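Long-range contacts in Sel1 repeat family protein (Pseudomonas aeruginosa, PDB 6LCH), which probably acts as an immunity protein that protects the bacterium from its own type VI secretion effector PldB: residues A[6-11]-A[126-131]; A[134-139]-A[154-159]. One frame throughout, in Å; residues are numbered along the deposited sequence.

From the N terminus, the extended segment 6-11 comes before the first helix, 22-34, yet contact 1 lays it against the end of helix 123-129 and so closes a loop of 114 residues. Contact 2 opens after contact 1 has closed: helices 133-146 and 150-162 pair as neighbours in a short hairpin. The two are in series, neither nested nor crossed, with centres about 9 Å apart. They are joined by the Cys10-Cys159 disulfide and by a probable hydrogen bond between Phe8 N and Tyr156 OH, while Ala128 of contact 1 packs on Leu139 of contact 2. Together they tie the N-terminal segment to helices 123-129 and 150-162, with helix 133-146 packed against both.

Contact 1 (A[6-11]-A[126-131]); sequences KPFVCV and KAASLG
Phe8 lies over the last turn of helix 123-129, with Ser129 CB above one face of its ring. This CH-pi contact places Ser129 CB 4.2 Å from the Phe8 ring centroid and 18° off the normal, displaced toward the CD2-CE2 rim. Ala128 CB comes in obliquely from the same side of the ring plane, near the opposite rim, 4.3 Å from Phe8 CD1. Packing is tighter at the second anchor, Val11. Its CG2 branch, set between the backbone N and the carbonyl carbon (CG1 at chi1 -60°), reaches over the peptide joining Leu130 and Gly131 and comes within 3.5 Å of Leu130 C. Beside it, Gly131 CA offers a C-H to Val11 O at 3.3 Å. Gly131, with positive phi (81°), is the C-prime residue of a Schellman motif, in which Gly131 N bonds to Ala128 O and Asn132 N to Ala127 O; the N-terminal segment thus packs on a helix terminus. Between the two anchors the backbones stand apart, and no direct hydrogen bond joins the segments. A water bridges them instead, donating to Val9 O at 2.7 Å and to Ala128 O at 3.1 Å, and accepting a longer bond from Val11 N. Val9 remains exposed on this looser side, whereas Ala128 and Gly131 are buried. Beyond the contact, Ala128 rests on Leu136 and Leu139 of helix 133-146, Leu130 turns to Phe100 of helix 97-107, and Pro7 packs on Leu152 of helix 150-162, to which the Cys10 disulfide also ties the segment.

Contact 2 (A[134-139]-A[154-159]); sequences PALTEL and LAYTHC
Leu136 holds CG anti to its carbonyl carbon (chi1 -67°), and Tyr156 does likewise with its own CG (chi1 -76°); these torsions direct both side chains into the region where the helices approach, and there they cross at about a right angle. Leu136 CD2 sits obliquely to the phenol ring, 3.7 Å from Tyr156 CD1, while Leu136 CB lies 3.5 Å from Tyr156 O. The other methyl, CD1, turns to the disulfide and packs 3.7 Å from Cys159 SG. One turn farther along helix 133-146, Leu139 CB reaches the ring obliquely at Tyr156 CD2, 4.1 Å away, from the same side of the ring plane as Leu136 CD2 but at the opposite rim. These segments form an antiparallel helical hairpin within a Sel1 repeat, a member of the TPR clan: their axes approach to 7.7 Å at an angle of 155°, and the backbones are nearest between Leu136 and Tyr156. Alongside this apolar seam, a water donates to Thr137 O at 2.7 Å and to Thr157 OG1 at 3.0 Å, linking segments 134-139 and 154-159, which share no direct hydrogen bond. Thr157 OG1 also bonds to Gly153 O in its own helix. Thr137 and Thr157 touch helix 166-178, whereas Leu139 packs on Asp125 of helix 123-129. The Tyr156 hydroxyl has a probable hydrogen bond from Phe8 N.

Contact 1 (A[6-11]-A[126-131])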
loop_
_atom_site.group_PDB
_atom_site.type_symbol
_atom_site.label_atom_id
_atom_site.label_comp_id
_atom_site.label_asym_id
_atom_site.label_seq_id
_atom_site.Cartn_x
_atom_site.Cartn_y
_atom_site.Cartn_z
ATOM N N LYS A 6 -1.448 -18.012 16.894
ATOM C CA LYS A 6 -2.693 -17.402 17.341
ATOM C C LYS A 6 -2.883 -16.084 16.610
ATOM O O LYS A 6 -1.981 -15.235 16.650
ATOM C CB LYS A 6 -2.684 -17.180 18.852
ATOM C CG LYS A 6 -2.155 -18.359 19.653
ATOM C CD LYS A 6 -2.859 -19.656 19.279
ATOM C CE LYS A 6 -3.106 -20.516 20.506
ATOM N NZ LYS A 6 -2.685 -21.928 20.288
ATOM N N PRO A 7 -4.021 -15.870 15.947
ATOM C CA PRO A 7 -4.177 -14.672 15.113
ATOM C C PRO A 7 -3.988 -13.388 15.903
ATOM O O PRO A 7 -4.488 -13.233 17.020
ATOM C CB PRO A 7 -5.608 -14.792 14.575
ATOM C CG PRO A 7 -6.279 -15.796 15.451
ATOM C CD PRO A 7 -5.209 -16.733 15.896
ATOM N N PHE A 8 -3.274 -12.457 15.287
ATOM C CA PHE A 8 -2.934 -11.200 15.925
ATOM C C PHE A 8 -4.168 -10.329 16.135
ATOM O O PHE A 8 -5.115 -10.350 15.347
ATOM C CB PHE A 8 -1.913 -10.465 15.067
ATOM C CG PHE A 8 -0.623 -11.221 14.869
ATOM C CD1 PHE A 8 -0.168 -11.503 13.592
ATOM C CD2 PHE A 8 0.128 -11.663 15.959
ATOM C CE1 PHE A 8 1.012 -12.189 13.397
ATOM C CE2 PHE A 8 1.316 -12.346 15.771
ATOM C CZ PHE A 8 1.755 -12.616 14.486
ATOM N N VAL A 9 -4.155 -9.563 17.228
ATOM C CA VAL A 9 -5.174 -8.540 17.437
ATOM C C VAL A 9 -4.890 -7.377 16.498
ATOM O O VAL A 9 -3.728 -7.050 16.226
ATOM C CB VAL A 9 -5.194 -8.094 18.912
ATOM C CG1 VAL A 9 -5.917 -6.758 19.079
ATOM C CG2 VAL A 9 -5.839 -9.169 19.783
ATOM N N CYS A 10 -5.947 -6.772 15.962
ATOM C CA CYS A 10 -5.787 -5.664 15.027
ATOM C C CYS A 10 -5.425 -4.395 15.789
ATOM O O CYS A 10 -6.213 -3.909 16.607
ATOM C CB CYS A 10 -7.062 -5.456 14.215
ATOM S SG CYS A 10 -6.922 -4.125 12.998
ATOM N N VAL A 11 -4.241 -3.853 15.513
ATOM C CA VAL A 11 -3.755 -2.663 16.196
ATOM C C VAL A 11 -3.363 -1.616 15.163
ATOM O O VAL A 11 -2.932 -1.936 14.050
ATOM C CB VAL A 11 -2.567 -2.979 17.135
ATOM C CG1 VAL A 11 -2.988 -3.982 18.203
ATOM C CG2 VAL A 11 -1.379 -3.505 16.349
ATOM N N LYS A 126 5.911 -10.272 12.822
ATOM C CA LYS A 126 6.258 -9.201 13.751
ATOM C C LYS A 126 5.712 -7.860 13.272
ATOM O O LYS A 126 5.109 -7.109 14.048
ATOM C CB LYS A 126 7.772 -9.135 13.933
ATOM C CG LYS A 126 8.220 -8.108 14.969
ATOM C CD LYS A 126 7.551 -8.337 16.313
ATOM C CE LYS A 126 8.165 -7.446 17.395
ATOM N NZ LYS A 126 7.282 -7.297 18.582
ATOM N N ALA A 127 5.907 -7.545 11.987
ATOM C CA ALA A 127 5.359 -6.310 11.434
ATOM C C ALA A 127 3.837 -6.306 11.495
ATOM O O ALA A 127 3.229 -5.319 11.923
ATOM C CB ALA A 127 5.843 -6.115 9.997
ATOM N N ALA A 128 3.202 -7.403 11.072
ATOM C CA ALA A 128 1.758 -7.520 11.234
ATOM C C ALA A 128 1.366 -7.457 12.704
ATOM O O ALA A 128 0.293 -6.938 13.043
ATOM C CB ALA A 128 1.256 -8.821 10.607
ATOM N N SER A 129 2.223 -7.978 13.597
ATOM C CA SER A 129 1.924 -7.906 15.023
ATOM C C SER A 129 1.871 -6.473 15.533
ATOM O O SER A 129 1.240 -6.214 16.565
ATOM C CB SER A 129 2.948 -8.689 15.850
ATOM O OG SER A 129 4.184 -8.009 15.951
ATOM N N LEU A 130 2.529 -5.546 14.845
ATOM C CA LEU A 130 2.476 -4.137 15.187
ATOM C C LEU A 130 1.488 -3.379 14.315
ATOM O O LEU A 130 1.472 -2.146 14.339
ATOM C CB LEU A 130 3.875 -3.532 15.080
ATOM C CG LEU A 130 4.868 -4.211 16.031
ATOM C CD1 LEU A 130 6.313 -3.821 15.736
ATOM C CD2 LEU A 130 4.503 -3.890 17.470
ATOM N N GLY A 131 0.674 -4.089 13.536
ATOM C CA GLY A 131 -0.342 -3.453 12.726
ATOM C C GLY A 131 0.146 -2.872 11.421
ATOM O O GLY A 131 -0.522 -2.001 10.861
HETATM O O HOH W 1 -2.631 -6.193 13.857
#

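Contact 2 (A[134-139]-A[154-159])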
loop_
_atom_site.group_PDB
_atom_site.type_symbol
_atom_site.label_atom_id
_atom_site.label_comp_id
_atom_site.label_asym_id
_atom_site.label_seq_id
_atom_site.Cartn_x
_atom_site.Cartn_y
_atom_site.Cartn_z
ATOM N N PRO A 134 1.222 -2.966 5.115
ATOM C CA PRO A 134 1.810 -3.844 4.087
ATOM C C PRO A 134 1.976 -5.284 4.537
ATOM O O PRO A 134 1.676 -6.209 3.770
ATOM C CB PRO A 134 3.161 -3.180 3.793
ATOM C CG PRO A 134 2.923 -1.745 4.082
ATOM C CD PRO A 134 2.046 -1.751 5.291
ATOM N N ALA A 135 2.438 -5.507 5.770
ATOM C CA ALA A 135 2.655 -6.876 6.222
ATOM C C ALA A 135 1.340 -7.634 6.353
ATOM O O ALA A 135 1.263 -8.816 5.995
ATOM C CB ALA A 135 3.416 -6.877 7.546
ATOM N N LEU A 136 0.297 -6.977 6.865
ATOM C CA LEU A 136 -0.994 -7.647 6.996
ATOM C C LEU A 136 -1.599 -7.955 5.633
ATOM O O LEU A 136 -2.294 -8.964 5.475
ATOM C CB LEU A 136 -1.959 -6.785 7.809
ATOM C CG LEU A 136 -1.693 -6.541 9.296
ATOM C CD1 LEU A 136 -2.429 -5.295 9.725
ATOM C CD2 LEU A 136 -2.133 -7.729 10.130
ATOM N N THR A 137 -1.345 -7.096 4.646
ATOM C CA THR A 137 -1.865 -7.319 3.299
ATOM C C THR A 137 -1.167 -8.490 2.617
ATOM O O THR A 137 -1.817 -9.295 1.937
ATOM C CB THR A 137 -1.707 -6.042 2.473
ATOM O OG1 THR A 137 -2.414 -4.976 3.114
ATOM C CG2 THR A 137 -2.251 -6.231 1.066
ATOM N N GLU A 138 0.157 -8.597 2.774
ATOM C CA GLU A 138 0.879 -9.720 2.182
ATOM C C GLU A 138 0.448 -11.039 2.809
ATOM O O GLU A 138 0.252 -12.035 2.103
ATOM C CB GLU A 138 2.387 -9.529 2.341
ATOM C CG GLU A 138 3.210 -10.760 1.966
ATOM C CD GLU A 138 3.215 -11.029 0.472
ATOM O OE1 GLU A 138 3.043 -10.064 -0.304
ATOM O OE2 GLU A 138 3.387 -12.203 0.074
ATOM N N LEU A 139 0.308 -11.067 4.137
ATOM C CA LEU A 139 -0.188 -12.269 4.798
ATOM C C LEU A 139 -1.589 -12.611 4.313
ATOM O O LEU A 139 -1.912 -13.786 4.090
ATOM C CB LEU A 139 -0.170 -12.080 6.317
ATOM C CG LEU A 139 1.205 -12.079 6.990
ATOM C CD1 LEU A 139 1.098 -11.551 8.412
ATOM C CD2 LEU A 139 1.831 -13.463 6.986
ATOM N N LEU A 154 -8.607 -12.520 5.061
ATOM C CA LEU A 154 -9.577 -11.431 4.980
ATOM C C LEU A 154 -9.575 -10.589 6.252
ATOM O O LEU A 154 -9.755 -9.368 6.194
ATOM C CB LEU A 154 -10.982 -11.979 4.720
ATOM C CG LEU A 154 -11.465 -12.121 3.270
ATOM C CD1 LEU A 154 -11.309 -10.811 2.506
ATOM C CD2 LEU A 154 -10.777 -13.256 2.549
ATOM N N ALA A 155 -9.392 -11.224 7.411
ATOM C CA ALA A 155 -9.302 -10.463 8.653
ATOM C C ALA A 155 -8.086 -9.544 8.642
ATOM O O ALA A 155 -8.195 -8.344 8.917
ATOM C CB ALA A 155 -9.251 -11.410 9.852
ATOM N N TYR A 156 -6.912 -10.097 8.330
ATOM C CA TYR A 156 -5.702 -9.284 8.276
ATOM C C TYR A 156 -5.808 -8.207 7.211
ATOM O O TYR A 156 -5.378 -7.069 7.425
ATOM C CB TYR A 156 -4.488 -10.168 8.015
ATOM C CG TYR A 156 -4.042 -10.939 9.232
ATOM C CD1 TYR A 156 -4.457 -10.562 10.499
ATOM C CD2 TYR A 156 -3.208 -12.041 9.113
ATOM C CE1 TYR A 156 -4.052 -11.264 11.617
ATOM C CE2 TYR A 156 -2.800 -12.745 10.218
ATOM C CZ TYR A 156 -3.225 -12.356 11.469
ATOM O OH TYR A 156 -2.817 -13.058 12.576
ATOM N N THR A 157 -6.376 -8.547 6.054
ATOM C CA THR A 157 -6.576 -7.541 5.021
ATOM C C THR A 157 -7.580 -6.485 5.464
ATOM O O THR A 157 -7.455 -5.314 5.081
ATOM C CB THR A 157 -7.022 -8.205 3.717
ATOM O OG1 THR A 157 -6.307 -9.431 3.544
ATOM C CG2 THR A 157 -6.712 -7.304 2.540
ATOM N N HIS A 158 -8.567 -6.866 6.279
ATOM C CA HIS A 158 -9.499 -5.876 6.811
ATOM C C HIS A 158 -8.822 -4.971 7.834
ATOM O O HIS A 158 -9.115 -3.773 7.896
ATOM C CB HIS A 158 -10.726 -6.563 7.408
ATOM C CG HIS A 158 -11.856 -6.723 6.438
ATOM N ND1 HIS A 158 -12.697 -5.684 6.100
ATOM C CD2 HIS A 158 -12.272 -7.792 5.719
ATOM C CE1 HIS A 158 -13.591 -6.111 5.226
ATOM N NE2 HIS A 158 -13.354 -7.386 4.977
ATOM N N CYS A 159 -7.910 -5.524 8.639
ATOM C CA CYS A 159 -7.151 -4.699 9.573
ATOM C C CYS A 159 -6.330 -3.653 8.830
ATOM O O CYS A 159 -6.217 -2.505 9.278
ATOM C CB CYS A 159 -6.246 -5.584 10.431
ATOM S SG CYS A 159 -5.412 -4.725 11.783
HETATM O O HOH W 2 -4.447 -9.307 1.143
#